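Local structure of porin B (Pseudomonas putida, 4GEY) at residues 274-279 with 365-370; 360-365 with 383-388; 402-407 with 430-435; 42-47 with 74-79. The protein forms a beta-barrel channel in the outer membrane that probably lets glucose and related sugars cross that membrane. The protein carries 2 engineered substitutions. One frame throughout, in Å; residues are numbered along the deposited sequence.

In the fold
All four contacts belong to one beta-barrel porin, but to different layers of it. Contacts 1 and 2 share helix 359-372 and Ala365, their centres 11 Å apart, and rest on side-chain packing, with no hydrogen bond between their own paired segments. Contacts 3 and 4 lie in the barrel wall on the other side of the chain's centre, their centres 19 Å apart, and are antiparallel strand pairs laced by backbone bonds; strands 425-435 and 42-57 are neighbours, so Ser435 packs on Asp47. By burial, contacts 1 and 4 are surface contacts, while contacts 2 and 3 are partly buried. Contact 2 gathers basic side chains beside detergent; contact 3 separates a polar face from a mostly apolar one.

Contact 1 (274-279 with 365-370); sequences PQALTG and AELLNA
Ala276 points its methyl at Leu367 and Leu368, packing a short, weakly bonded helical turn against helix 359-372. Both elements sit in excursions from the porin beta-barrel, and the contact centre lies about 33 Å from the centre of the chain. The first bump is Ala276 CB, which enters the notch between two successive helix side chains, 3.5 Å from Leu367 CB and 3.5 Å from Leu368 CD1. Of the two Leu368 methyls, CD1 is the one that does the touching. Leu367 is the answering bump: Pro274, Ala276 and Leu277 form a shallow hollow round it, with Leu367 CD2 3.8 Å from Pro274 CB and Leu367 CG 4.1 Å from Leu277 CD2. Leu277 carries CG opposite its carbonyl carbon (chi1 -63°), which brings CD2 across Leu367 at about a right angle. Replacing Leu367 by an alanine here would probably leave Pro274 CB and Leu277 CD2 without this apolar partner and open a gap beside the turn. The fit buries only 210 Å², and no hydrogen bond joins the two segments; nearby, Tyr267 touches both Pro274 and Leu367, and Gln275 OE1 bonds to Arg364 NH2. Within the turn, Gln275 O accepts from two donors, Gly279 N at 2.8 Å and Thr278 N at 3.1 Å.

Contact 2 (360-365 with 383-388); sequences DVKKRA and VPLQRT. With DMU (decyl-beta-D-maltopyranoside), chain L.
In the loop that returns from helix 359-372 to barrel strand 388-399, Val383, Leu385 and Arg387 pack against Ala365 and Lys362, close to a bound maltoside detergent. The apolar end is a three-way meeting: Ala365 CB lies 3.9 Å from Leu385 CD2 and 4.0 Å from Val383 CG1. Leu385 serves both helix residues, because its other branch, CD1, approaches Lys362 CE at 4.1 Å. Lys362 CB lies 3.7 Å from Gln386 O. Beyond it the lysine chain sets off with CG opposite its backbone N (chi1 173°) and bends at chi2, a course that carries CG to CE past Leu385 to Arg387. Lys362 and Arg387 cross at a slant, with Lys362 CE 3.6 Å from Arg387 NH2. The sugar of the detergent lies over one guanidinium face, its C11 3.8 Å above the plane and offset toward the rim. Asp420, which touches Arg387, hydrogen-bonds the same detergent, while the amide of Gln386 turns elsewhere, NE2 bonding to Gly417 O. No hydrogen bond links helix and loop here; the 321 Å² buried rest on packing. Two basic ends stand close, Lys362 NZ 3.8 Å from Arg387 NH2; if both are charged they would probably repel, an effect that the long, weak ion pair of Lys362 with Glu366 and the neighbouring Asp420 carboxylate are likely to temper.

Contact 3 (402-407 with 430-435); sequences NWLTVR and LKIQSS
Thr405 and Gln433 mark the tight part of this contact, exchanging two nearly straight backbone bonds, each 3.0 Å from N to O (Thr405 N to Gln433 O, Gln433 N to Thr405 O). At the strand end Trp403 O accepts twice, from Ser435 N and Ser434 OG. On the polar face, Arg407 bends at chi3 (82°), bringing NH1 to Gln433 OE1 in a hydrogen bond whose short modelled length is doubtful; guanidinium and amide planes stand 90° apart. A leucine at Arg407 would probably leave Gln433 OE1 without this donor. Beside it, Lys431 NZ bonds Phe165 O and Cys163 O and forms a salt bridge with Glu121 of the glucose pocket. The other face has methyl contacts instead, Leu404 CD2 to Ile432 CG2 at 4.0 Å and Val406 CG1 to Leu430 CD1 at 3.9 Å, and is bordered by detergent. Mostly apolar there, polar around Arg407, Lys431 and Gln433, consistent with a channel lining, this is an antiparallel hairpin of a porin barrel wall.

Contact 4 (42-47 with 74-79); sequences YDFTLD and LGAHLD
Asp43 and His77 exchange backbone hydrogen bonds, as do Thr45 and Gly75, the shortest running 2.8 Å from Gly75 N to Thr45 O. Thr45 holds OG1 between its backbone N and carbonyl carbon (chi1 60°), which sets the hydroxyl 3.6 Å from Gly75 CA. On this face Asp43 CB also packs 3.7 Å from His77 CB, and the carboxylate lies toward the imidazole edge. The face of Tyr42, Phe44, Leu46, Leu74, Ala76 and Leu78 is largely apolar: Phe44 CE1 touches Ala76 CB at 4.0 Å, Leu46 CG lies 4.0 Å from Leu74 CD2, and Tyr42 slants past Leu78. Farther out, Ile83 of helix 80-83 touches Tyr42 and Leu78, and Asp79 caps that helix. Strand 89-100 hydrogen-bonds the outer edge of 74-79, and Arg34 bonds Phe44 O. The strands run 163° apart in direction as one hairpin of the barrel. Asp43 OD2 stays 5.7 Å from His77 NE2, so cohesion here rests on backbone bonds and apolar packing rather than on an ion pair between them.

Contact 1 (274-279 with 365-370)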
loop_
_atom_site.group_PDB
_atom_site.type_symbol
_atom_site.label_atom_id
_atom_site.label_comp_id
_atom_site.label_asym_id
_atom_site.label_seq_id
_atom_site.Cartn_x
_atom_site.Cartn_y
_atom_site.Cartn_z
ATOM N N PRO A 274 -9.012 -4.490 -33.014
ATOM C CA PRO A 274 -9.154 -3.549 -31.897
ATOM C C PRO A 274 -10.562 -3.637 -31.325
ATOM O O PRO A 274 -11.514 -3.372 -32.050
ATOM C CB PRO A 274 -8.917 -2.185 -32.560
ATOM C CG PRO A 274 -8.165 -2.494 -33.830
ATOM C CD PRO A 274 -8.726 -3.801 -34.286
ATOM N N GLN A 275 -10.698 -4.005 -30.055
ATOM C CA GLN A 275 -12.027 -4.254 -29.493
ATOM C C GLN A 275 -12.948 -3.015 -29.474
ATOM O O GLN A 275 -14.174 -3.144 -29.440
ATOM C CB GLN A 275 -11.934 -4.918 -28.109
ATOM C CG GLN A 275 -12.061 -3.983 -26.944
ATOM C CD GLN A 275 -13.487 -3.528 -26.658
ATOM O OE1 GLN A 275 -13.743 -2.331 -26.543
ATOM N NE2 GLN A 275 -14.419 -4.471 -26.567
ATOM N N ALA A 276 -12.357 -1.824 -29.477
ATOM C CA ALA A 276 -13.125 -0.582 -29.530
ATOM C C ALA A 276 -13.947 -0.499 -30.811
ATOM O O ALA A 276 -14.963 0.195 -30.856
ATOM C CB ALA A 276 -12.197 0.606 -29.441
ATOM N N LEU A 277 -13.494 -1.197 -31.854
ATOM C CA LEU A 277 -14.196 -1.220 -33.130
ATOM C C LEU A 277 -15.227 -2.332 -33.209
ATOM O O LEU A 277 -16.162 -2.253 -34.000
ATOM C CB LEU A 277 -13.215 -1.397 -34.283
ATOM C CG LEU A 277 -12.171 -0.312 -34.513
ATOM C CD1 LEU A 277 -11.374 -0.620 -35.761
ATOM C CD2 LEU A 277 -12.834 1.052 -34.614
ATOM N N THR A 278 -15.060 -3.376 -32.407
ATOM C CA THR A 278 -15.908 -4.547 -32.576
ATOM C C THR A 278 -16.950 -4.709 -31.488
ATOM O O THR A 278 -18.063 -5.141 -31.755
ATOM C CB THR A 278 -15.085 -5.856 -32.715
ATOM O OG1 THR A 278 -14.834 -6.428 -31.423
ATOM C CG2 THR A 278 -13.776 -5.586 -33.434
ATOM N N GLY A 279 -16.585 -4.376 -30.258
ATOM C CA GLY A 279 -17.487 -4.564 -29.140
ATOM C C GLY A 279 -17.542 -6.019 -28.722
ATOM O O GLY A 279 -18.385 -6.411 -27.910
ATOM N N ALA A 365 -9.087 4.238 -26.089
ATOM C CA ALA A 365 -9.999 5.314 -25.758
ATOM C C ALA A 365 -10.188 6.248 -26.952
ATOM O O ALA A 365 -11.304 6.691 -27.241
ATOM C CB ALA A 365 -9.490 6.085 -24.559
ATOM N N GLU A 366 -9.085 6.548 -27.636
ATOM C CA GLU A 366 -9.127 7.441 -28.783
ATOM C C GLU A 366 -10.051 6.847 -29.836
ATOM O O GLU A 366 -10.841 7.551 -30.470
ATOM C CB GLU A 366 -7.725 7.656 -29.340
ATOM C CG GLU A 366 -7.038 8.896 -28.817
ATOM C CD GLU A 366 -5.557 8.915 -29.126
ATOM O OE1 GLU A 366 -4.994 7.840 -29.434
ATOM O OE2 GLU A 366 -4.949 10.005 -29.051
ATOM N N LEU A 367 -9.961 5.530 -29.979
ATOM C CA LEU A 367 -10.832 4.771 -30.858
ATOM C C LEU A 367 -12.304 4.881 -30.478
ATOM O O LEU A 367 -13.153 5.113 -31.343
ATOM C CB LEU A 367 -10.411 3.311 -30.842
ATOM C CG LEU A 367 -9.959 2.732 -32.176
ATOM C CD1 LEU A 367 -9.203 3.783 -32.978
ATOM C CD2 LEU A 367 -9.088 1.517 -31.893
ATOM N N LEU A 368 -12.601 4.689 -29.190
ATOM C CA LEU A 368 -13.959 4.839 -28.658
ATOM C C LEU A 368 -14.554 6.194 -29.036
ATOM O O LEU A 368 -15.694 6.279 -29.515
ATOM C CB LEU A 368 -13.949 4.701 -27.133
ATOM C CG LEU A 368 -14.379 3.416 -26.412
ATOM C CD1 LEU A 368 -14.443 2.236 -27.342
ATOM C CD2 LEU A 368 -13.442 3.124 -25.243
ATOM N N ASN A 369 -13.771 7.250 -28.830
ATOM C CA ASN A 369 -14.240 8.605 -29.093
ATOM C C ASN A 369 -14.463 8.824 -30.578
ATOM O O ASN A 369 -15.409 9.499 -30.988
ATOM C CB ASN A 369 -13.257 9.638 -28.562
ATOM C CG ASN A 369 -13.159 9.630 -27.041
ATOM O OD1 ASN A 369 -14.124 9.317 -26.346
ATOM N ND2 ASN A 369 -11.984 9.985 -26.519
ATOM N N ALA A 370 -13.581 8.230 -31.375
ATOM C CA ALA A 370 -13.659 8.291 -32.823
ATOM C C ALA A 370 -14.924 7.609 -33.330
ATOM O O ALA A 370 -15.584 8.088 -34.259
ATOM C CB ALA A 370 -12.442 7.639 -33.418
#

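Contact 2 (360-365 with 383-388)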
loop_
_atom_site.group_PDB
_atom_site.type_symbol
_atom_site.label_atom_id
_atom_site.label_comp_id
_atom_site.label_asym_id
_atom_site.label_seq_id
_atom_site.Cartn_x
_atom_site.Cartn_y
_atom_site.Cartn_z
ATOM N N ASP A 360 -1.758 1.560 -24.898
ATOM C CA ASP A 360 -2.844 0.932 -25.626
ATOM C C ASP A 360 -4.181 1.260 -24.958
ATOM O O ASP A 360 -5.225 1.301 -25.617
ATOM C CB ASP A 360 -2.637 -0.586 -25.740
ATOM C CG ASP A 360 -1.382 -0.949 -26.517
ATOM O OD1 ASP A 360 -1.092 -0.263 -27.520
ATOM O OD2 ASP A 360 -0.684 -1.911 -26.119
ATOM N N VAL A 361 -4.153 1.495 -23.650
ATOM C CA VAL A 361 -5.367 1.873 -22.944
ATOM C C VAL A 361 -5.858 3.205 -23.494
ATOM O O VAL A 361 -7.044 3.397 -23.728
ATOM C CB VAL A 361 -5.121 2.002 -21.437
ATOM C CG1 VAL A 361 -6.358 2.619 -20.721
ATOM C CG2 VAL A 361 -4.744 0.656 -20.866
ATOM N N LYS A 362 -4.918 4.114 -23.716
ATOM C CA LYS A 362 -5.224 5.413 -24.281
ATOM C C LYS A 362 -5.651 5.270 -25.739
ATOM O O LYS A 362 -6.628 5.896 -26.154
ATOM C CB LYS A 362 -4.022 6.346 -24.142
ATOM C CG LYS A 362 -4.170 7.681 -24.855
ATOM C CD LYS A 362 -2.886 8.031 -25.608
ATOM C CE LYS A 362 -3.143 9.014 -26.749
ATOM N NZ LYS A 362 -2.013 9.045 -27.731
ATOM N N LYS A 363 -4.935 4.438 -26.503
ATOM C CA LYS A 363 -5.247 4.221 -27.921
ATOM C C LYS A 363 -6.664 3.694 -28.090
ATOM O O LYS A 363 -7.398 4.120 -28.995
ATOM C CB LYS A 363 -4.256 3.256 -28.586
ATOM C CG LYS A 363 -2.987 3.907 -29.145
ATOM N N ARG A 364 -7.045 2.774 -27.207
ATOM C CA ARG A 364 -8.387 2.216 -27.216
ATOM C C ARG A 364 -9.420 3.312 -26.985
ATOM O O ARG A 364 -10.501 3.316 -27.599
ATOM C CB ARG A 364 -8.532 1.136 -26.146
ATOM C CG ARG A 364 -9.941 0.580 -26.072
ATOM C CD ARG A 364 -10.070 -0.667 -25.219
ATOM N NE ARG A 364 -11.483 -1.019 -25.083
ATOM C CZ ARG A 364 -12.311 -0.447 -24.208
ATOM N NH1 ARG A 364 -11.864 0.480 -23.371
ATOM N NH2 ARG A 364 -13.587 -0.806 -24.163
ATOM N N ALA A 365 -9.087 4.238 -26.089
ATOM C CA ALA A 365 -9.999 5.314 -25.758
ATOM C C ALA A 365 -10.188 6.248 -26.952
ATOM O O ALA A 365 -11.304 6.691 -27.241
ATOM C CB ALA A 365 -9.490 6.085 -24.559
ATOM N N VAL A 383 -14.635 9.801 -23.498
ATOM C CA VAL A 383 -13.833 8.933 -22.648
ATOM C C VAL A 383 -12.407 9.458 -22.519
ATOM O O VAL A 383 -11.622 9.370 -23.456
ATOM C CB VAL A 383 -13.837 7.502 -23.216
ATOM C CG1 VAL A 383 -12.879 6.574 -22.439
ATOM C CG2 VAL A 383 -15.261 6.977 -23.223
ATOM N N PRO A 384 -12.073 10.013 -21.351
ATOM C CA PRO A 384 -10.795 10.699 -21.111
ATOM C C PRO A 384 -9.574 9.886 -21.494
ATOM O O PRO A 384 -9.557 8.674 -21.304
ATOM C CB PRO A 384 -10.812 10.956 -19.605
ATOM C CG PRO A 384 -12.286 11.148 -19.303
ATOM C CD PRO A 384 -12.997 10.147 -20.207
ATOM N N LEU A 385 -8.576 10.573 -22.049
ATOM C CA LEU A 385 -7.328 9.959 -22.465
ATOM C C LEU A 385 -6.400 9.924 -21.268
ATOM O O LEU A 385 -5.967 10.965 -20.766
ATOM C CB LEU A 385 -6.690 10.754 -23.613
ATOM C CG LEU A 385 -7.456 10.909 -24.942
ATOM C CD1 LEU A 385 -6.502 11.301 -26.042
ATOM C CD2 LEU A 385 -8.199 9.639 -25.334
ATOM N N GLN A 386 -6.113 8.721 -20.791
ATOM C CA GLN A 386 -5.287 8.575 -19.605
ATOM C C GLN A 386 -3.822 8.405 -19.957
ATOM O O GLN A 386 -3.453 7.481 -20.672
ATOM C CB GLN A 386 -5.773 7.410 -18.760
ATOM C CG GLN A 386 -7.121 7.657 -18.168
ATOM C CD GLN A 386 -7.552 6.540 -17.260
ATOM O OE1 GLN A 386 -7.886 5.446 -17.720
ATOM N NE2 GLN A 386 -7.551 6.805 -15.957
ATOM N N ARG A 387 -2.993 9.306 -19.436
ATOM C CA ARG A 387 -1.589 9.381 -19.822
ATOM C C ARG A 387 -0.625 9.178 -18.642
ATOM O O ARG A 387 -0.098 8.090 -18.466
ATOM C CB ARG A 387 -1.316 10.683 -20.596
ATOM C CG ARG A 387 -2.524 11.148 -21.424
ATOM C CD ARG A 387 -2.287 12.465 -22.166
ATOM N NE ARG A 387 -1.868 12.252 -23.550
ATOM C CZ ARG A 387 -2.584 12.598 -24.614
ATOM N NH1 ARG A 387 -3.762 13.191 -24.471
ATOM N NH2 ARG A 387 -2.111 12.353 -25.828
ATOM N N THR A 388 -0.382 10.204 -17.839
ATOM C CA THR A 388 0.576 10.072 -16.738
ATOM C C THR A 388 0.174 10.953 -15.567
ATOM O O THR A 388 -0.052 12.146 -15.736
ATOM C CB THR A 388 2.003 10.463 -17.166
ATOM O OG1 THR A 388 2.339 9.819 -18.405
ATOM C CG2 THR A 388 3.004 10.064 -16.100
HETATM C C1 DMU L . 2.699 15.321 -19.177
HETATM C C2 DMU L . 1.930 14.724 -20.247
HETATM C C3 DMU L . 1.708 15.440 -21.532
HETATM C C4 DMU L . 2.717 16.577 -21.815
HETATM O O5 DMU L . 2.928 17.354 -20.497
HETATM C C6 DMU L . 3.488 16.517 -19.467
HETATM O O7 DMU L . 1.780 14.512 -22.640
HETATM O O16 DMU L . 3.743 17.321 -18.304
HETATM C C18 DMU L . 5.039 17.264 -17.707
HETATM C C19 DMU L . 5.195 17.811 -16.263
HETATM C C22 DMU L . 5.441 16.824 -15.065
HETATM C C25 DMU L . 5.563 17.460 -13.678
HETATM C C28 DMU L . 5.491 16.611 -12.425
HETATM C C31 DMU L . 5.083 17.311 -11.145
HETATM C C34 DMU L . 5.278 16.620 -9.813
HETATM C C37 DMU L . 4.261 16.837 -8.736
HETATM O O49 DMU L . 3.594 14.246 -18.664
HETATM O O55 DMU L . 0.673 14.220 -19.665
HETATM C C57 DMU L . 2.343 17.420 -22.807
HETATM O O61 DMU L . 2.683 18.756 -22.663
HETATM C C5 DMU L . 1.093 14.252 -24.932
HETATM C C7 DMU L . 0.899 15.347 -25.829
HETATM C C8 DMU L . -0.439 15.945 -25.750
HETATM C C9 DMU L . -0.766 16.487 -24.330
HETATM O O1 DMU L . -0.173 15.564 -23.254
HETATM C C10 DMU L . 0.692 14.436 -23.528
HETATM O O2 DMU L . -0.538 17.014 -26.646
HETATM O O3 DMU L . 2.497 13.829 -25.004
HETATM O O4 DMU L . 1.123 14.846 -27.183
HETATM C C11 DMU L . -2.068 16.581 -24.135
HETATM O O6 DMU L . -2.504 17.060 -22.913
#

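Contact 3 (402-407 with 430-435)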
loop_
_atom_site.group_PDB
_atom_site.type_symbol
_atom_site.label_atom_id
_atom_site.label_comp_id
_atom_site.label_asym_id
_atom_site.label_seq_id
_atom_site.Cartn_x
_atom_site.Cartn_y
_atom_site.Cartn_z
ATOM N N ASN A 402 4.924 8.625 22.594
ATOM C CA ASN A 402 5.308 7.363 21.965
ATOM C C ASN A 402 4.084 6.592 21.495
ATOM O O ASN A 402 4.212 5.550 20.846
ATOM C CB ASN A 402 6.143 6.506 22.916
ATOM C CG ASN A 402 7.592 6.948 22.974
ATOM O OD1 ASN A 402 8.110 7.534 22.021
ATOM N ND2 ASN A 402 8.257 6.665 24.088
ATOM N N TRP A 403 2.898 7.107 21.825
ATOM C CA TRP A 403 1.655 6.484 21.403
ATOM C C TRP A 403 0.854 7.385 20.471
ATOM O O TRP A 403 -0.250 7.030 20.062
ATOM C CB TRP A 403 0.811 6.051 22.610
ATOM C CG TRP A 403 0.559 7.139 23.643
ATOM C CD1 TRP A 403 1.252 7.346 24.803
ATOM C CD2 TRP A 403 -0.463 8.148 23.604
ATOM N NE1 TRP A 403 0.730 8.431 25.484
ATOM C CE2 TRP A 403 -0.319 8.939 24.766
ATOM C CE3 TRP A 403 -1.470 8.470 22.692
ATOM C CZ2 TRP A 403 -1.158 10.029 25.043
ATOM C CZ3 TRP A 403 -2.304 9.560 22.969
ATOM C CH2 TRP A 403 -2.144 10.316 24.136
ATOM N N LEU A 404 1.406 8.543 20.125
ATOM C CA LEU A 404 0.685 9.498 19.290
ATOM C C LEU A 404 1.619 10.279 18.370
ATOM O O LEU A 404 2.546 10.946 18.832
ATOM C CB LEU A 404 -0.107 10.473 20.164
ATOM C CG LEU A 404 -1.366 11.175 19.606
ATOM C CD1 LEU A 404 -1.402 12.647 19.981
ATOM C CD2 LEU A 404 -1.563 11.002 18.117
ATOM N N THR A 405 1.365 10.196 17.068
ATOM C CA THR A 405 2.063 11.011 16.082
ATOM C C THR A 405 1.035 11.736 15.217
ATOM O O THR A 405 0.043 11.156 14.781
ATOM C CB THR A 405 3.004 10.166 15.164
ATOM O OG1 THR A 405 3.895 9.383 15.967
ATOM C CG2 THR A 405 3.826 11.077 14.242
ATOM N N VAL A 406 1.294 13.004 14.956
ATOM C CA VAL A 406 0.378 13.844 14.209
ATOM C C VAL A 406 1.169 14.421 13.054
ATOM O O VAL A 406 2.163 15.128 13.285
ATOM C CB VAL A 406 -0.154 14.985 15.137
ATOM C CG1 VAL A 406 -0.773 16.106 14.344
ATOM C CG2 VAL A 406 -1.143 14.426 16.145
ATOM N N ARG A 407 0.789 14.104 11.815
ATOM C CA ARG A 407 1.511 14.718 10.687
ATOM C C ARG A 407 0.685 15.441 9.650
ATOM O O ARG A 407 0.065 14.826 8.793
ATOM C CB ARG A 407 2.541 13.786 10.014
ATOM C CG ARG A 407 2.138 12.379 9.814
ATOM C CD ARG A 407 3.164 11.668 8.958
ATOM N NE ARG A 407 4.321 11.217 9.721
ATOM C CZ ARG A 407 4.332 10.117 10.469
ATOM N NH1 ARG A 407 3.241 9.368 10.556
ATOM N NH2 ARG A 407 5.424 9.764 11.132
ATOM N N LEU A 430 -4.071 15.881 6.946
ATOM C CA LEU A 430 -3.631 15.697 8.323
ATOM C C LEU A 430 -3.711 14.205 8.620
ATOM O O LEU A 430 -4.772 13.580 8.489
ATOM C CB LEU A 430 -4.513 16.484 9.304
ATOM C CG LEU A 430 -4.153 16.337 10.796
ATOM C CD1 LEU A 430 -2.697 16.724 11.026
ATOM C CD2 LEU A 430 -5.053 17.159 11.710
ATOM N N LYS A 431 -2.588 13.618 8.997
ATOM C CA LYS A 431 -2.566 12.187 9.259
ATOM C C LYS A 431 -2.225 11.944 10.714
ATOM O O LYS A 431 -1.275 12.519 11.240
ATOM C CB LYS A 431 -1.579 11.469 8.324
ATOM C CG LYS A 431 -1.485 9.987 8.578
ATOM C CD LYS A 431 -0.854 9.240 7.406
ATOM C CE LYS A 431 -0.643 7.778 7.764
ATOM N NZ LYS A 431 -0.287 6.939 6.601
ATOM N N ILE A 432 -3.025 11.105 11.353
ATOM C CA ILE A 432 -2.873 10.787 12.765
ATOM C C ILE A 432 -2.638 9.293 12.955
ATOM O O ILE A 432 -3.341 8.466 12.361
ATOM C CB ILE A 432 -4.143 11.147 13.546
ATOM C CG1 ILE A 432 -4.372 12.648 13.545
ATOM C CG2 ILE A 432 -4.061 10.632 14.975
ATOM C CD1 ILE A 432 -5.395 13.061 14.576
ATOM N N GLN A 433 -1.659 8.948 13.787
ATOM C CA GLN A 433 -1.391 7.555 14.115
ATOM C C GLN A 433 -1.333 7.393 15.609
ATOM O O GLN A 433 -0.612 8.114 16.282
ATOM C CB GLN A 433 -0.071 7.100 13.512
ATOM C CG GLN A 433 -0.068 7.058 12.010
ATOM C CD GLN A 433 1.334 6.934 11.455
ATOM O OE1 GLN A 433 2.272 7.524 11.988
ATOM N NE2 GLN A 433 1.491 6.158 10.388
ATOM N N SER A 434 -2.083 6.441 16.141
ATOM C CA SER A 434 -2.047 6.217 17.577
ATOM C C SER A 434 -2.268 4.760 17.994
ATOM O O SER A 434 -3.073 4.036 17.390
ATOM C CB SER A 434 -3.068 7.108 18.265
ATOM O OG SER A 434 -2.881 7.029 19.658
ATOM N N SER A 435 -1.553 4.340 19.034
ATOM C CA SER A 435 -1.716 2.999 19.576
ATOM C C SER A 435 -2.224 3.062 21.003
ATOM O O SER A 435 -1.676 3.777 21.846
ATOM C CB SER A 435 -0.418 2.198 19.494
ATOM O OG SER A 435 0.696 2.986 19.843
#

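Contact 4 (42-47 with 74-79)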
loop_
_atom_site.group_PDB
_atom_site.type_symbol
_atom_site.label_atom_id
_atom_site.label_comp_id
_atom_site.label_asym_id
_atom_site.label_seq_id
_atom_site.Cartn_x
_atom_site.Cartn_y
_atom_site.Cartn_z
ATOM N N TYR A 42 1.662 -12.895 25.194
ATOM C CA TYR A 42 0.513 -12.220 24.584
ATOM C C TYR A 42 0.733 -10.715 24.372
ATOM O O TYR A 42 0.967 -9.966 25.321
ATOM C CB TYR A 42 -0.748 -12.419 25.427
ATOM C CG TYR A 42 -1.138 -13.858 25.647
ATOM C CD1 TYR A 42 -0.478 -14.642 26.590
ATOM C CD2 TYR A 42 -2.182 -14.428 24.932
ATOM C CE1 TYR A 42 -0.833 -15.959 26.797
ATOM C CE2 TYR A 42 -2.549 -15.746 25.134
ATOM C CZ TYR A 42 -1.870 -16.502 26.066
ATOM O OH TYR A 42 -2.223 -17.808 26.268
ATOM N N ASP A 43 0.621 -10.276 23.125
ATOM C CA ASP A 43 0.785 -8.873 22.781
ATOM C C ASP A 43 -0.494 -8.391 22.116
ATOM O O ASP A 43 -0.693 -8.594 20.915
ATOM C CB ASP A 43 1.986 -8.716 21.847
ATOM C CG ASP A 43 2.364 -7.264 21.594
ATOM O OD1 ASP A 43 1.737 -6.354 22.183
ATOM O OD2 ASP A 43 3.317 -7.036 20.808
ATOM N N PHE A 44 -1.372 -7.773 22.901
ATOM C CA PHE A 44 -2.627 -7.252 22.367
ATOM C C PHE A 44 -2.469 -5.795 21.978
ATOM O O PHE A 44 -1.931 -4.996 22.745
ATOM C CB PHE A 44 -3.766 -7.393 23.380
ATOM C CG PHE A 44 -4.084 -8.816 23.749
ATOM C CD1 PHE A 44 -4.864 -9.605 22.916
ATOM C CD2 PHE A 44 -3.616 -9.362 24.939
ATOM C CE1 PHE A 44 -5.159 -10.922 23.260
ATOM C CE2 PHE A 44 -3.911 -10.671 25.290
ATOM C CZ PHE A 44 -4.681 -11.455 24.448
ATOM N N THR A 45 -2.942 -5.449 20.785
ATOM C CA THR A 45 -2.793 -4.093 20.283
ATOM C C THR A 45 -4.068 -3.537 19.667
ATOM O O THR A 45 -4.852 -4.267 19.071
ATOM C CB THR A 45 -1.712 -4.053 19.223
ATOM O OG1 THR A 45 -2.089 -4.926 18.154
ATOM C CG2 THR A 45 -0.402 -4.530 19.819
ATOM N N LEU A 46 -4.257 -2.231 19.804
ATOM C CA LEU A 46 -5.384 -1.544 19.180
ATOM C C LEU A 46 -4.867 -0.241 18.604
ATOM O O LEU A 46 -4.658 0.734 19.325
ATOM C CB LEU A 46 -6.494 -1.273 20.197
ATOM C CG LEU A 46 -7.923 -1.213 19.645
ATOM C CD1 LEU A 46 -8.715 -0.056 20.256
ATOM C CD2 LEU A 46 -7.962 -1.168 18.115
ATOM N N ASP A 47 -4.651 -0.236 17.294
ATOM C CA ASP A 47 -4.016 0.887 16.628
ATOM C C ASP A 47 -4.999 1.686 15.804
ATOM O O ASP A 47 -5.871 1.120 15.145
ATOM C CB ASP A 47 -2.911 0.373 15.736
ATOM C CG ASP A 47 -1.876 -0.378 16.509
ATOM O OD1 ASP A 47 -1.455 0.160 17.547
ATOM O OD2 ASP A 47 -1.506 -1.504 16.109
ATOM N N LEU A 74 -7.302 -4.189 15.449
ATOM C CA LEU A 74 -7.311 -4.919 16.710
ATOM C C LEU A 74 -6.462 -6.162 16.502
ATOM O O LEU A 74 -6.712 -6.931 15.579
ATOM C CB LEU A 74 -8.759 -5.269 17.074
ATOM C CG LEU A 74 -9.231 -5.787 18.436
ATOM C CD1 LEU A 74 -9.226 -7.297 18.478
ATOM C CD2 LEU A 74 -8.374 -5.223 19.544
ATOM N N GLY A 75 -5.444 -6.356 17.335
ATOM C CA GLY A 75 -4.475 -7.405 17.081
ATOM C C GLY A 75 -4.161 -8.308 18.257
ATOM O O GLY A 75 -4.231 -7.905 19.425
ATOM N N ALA A 76 -3.816 -9.549 17.949
ATOM C CA ALA A 76 -3.374 -10.481 18.975
ATOM C C ALA A 76 -2.159 -11.258 18.477
ATOM O O ALA A 76 -2.236 -11.995 17.495
ATOM C CB ALA A 76 -4.496 -11.424 19.359
ATOM N N HIS A 77 -1.036 -11.068 19.159
ATOM C CA HIS A 77 0.244 -11.625 18.742
ATOM C C HIS A 77 0.690 -12.668 19.751
ATOM O O HIS A 77 0.990 -12.345 20.899
ATOM C CB HIS A 77 1.280 -10.514 18.683
ATOM C CG HIS A 77 2.483 -10.844 17.861
ATOM N ND1 HIS A 77 2.509 -11.891 16.963
ATOM C CD2 HIS A 77 3.704 -10.261 17.792
ATOM C CE1 HIS A 77 3.691 -11.937 16.379
ATOM N NE2 HIS A 77 4.435 -10.959 16.863
ATOM N N LEU A 78 0.741 -13.924 19.327
ATOM C CA LEU A 78 1.024 -14.993 20.270
ATOM C C LEU A 78 2.399 -15.631 20.081
ATOM O O LEU A 78 2.762 -16.082 18.988
ATOM C CB LEU A 78 -0.074 -16.052 20.227
ATOM C CG LEU A 78 -1.340 -15.791 21.052
ATOM C CD1 LEU A 78 -1.990 -14.445 20.729
ATOM C CD2 LEU A 78 -2.329 -16.946 20.846
ATOM N N ASP A 79 3.163 -15.646 21.165
ATOM C CA ASP A 79 4.416 -16.376 21.220
ATOM C C ASP A 79 4.058 -17.838 21.523
ATOM O O ASP A 79 3.894 -18.216 22.688
ATOM C CB ASP A 79 5.293 -15.779 22.327
ATOM C CG ASP A 79 6.694 -16.361 22.353
ATOM O OD1 ASP A 79 6.848 -17.588 22.188
ATOM O OD2 ASP A 79 7.651 -15.582 22.548
#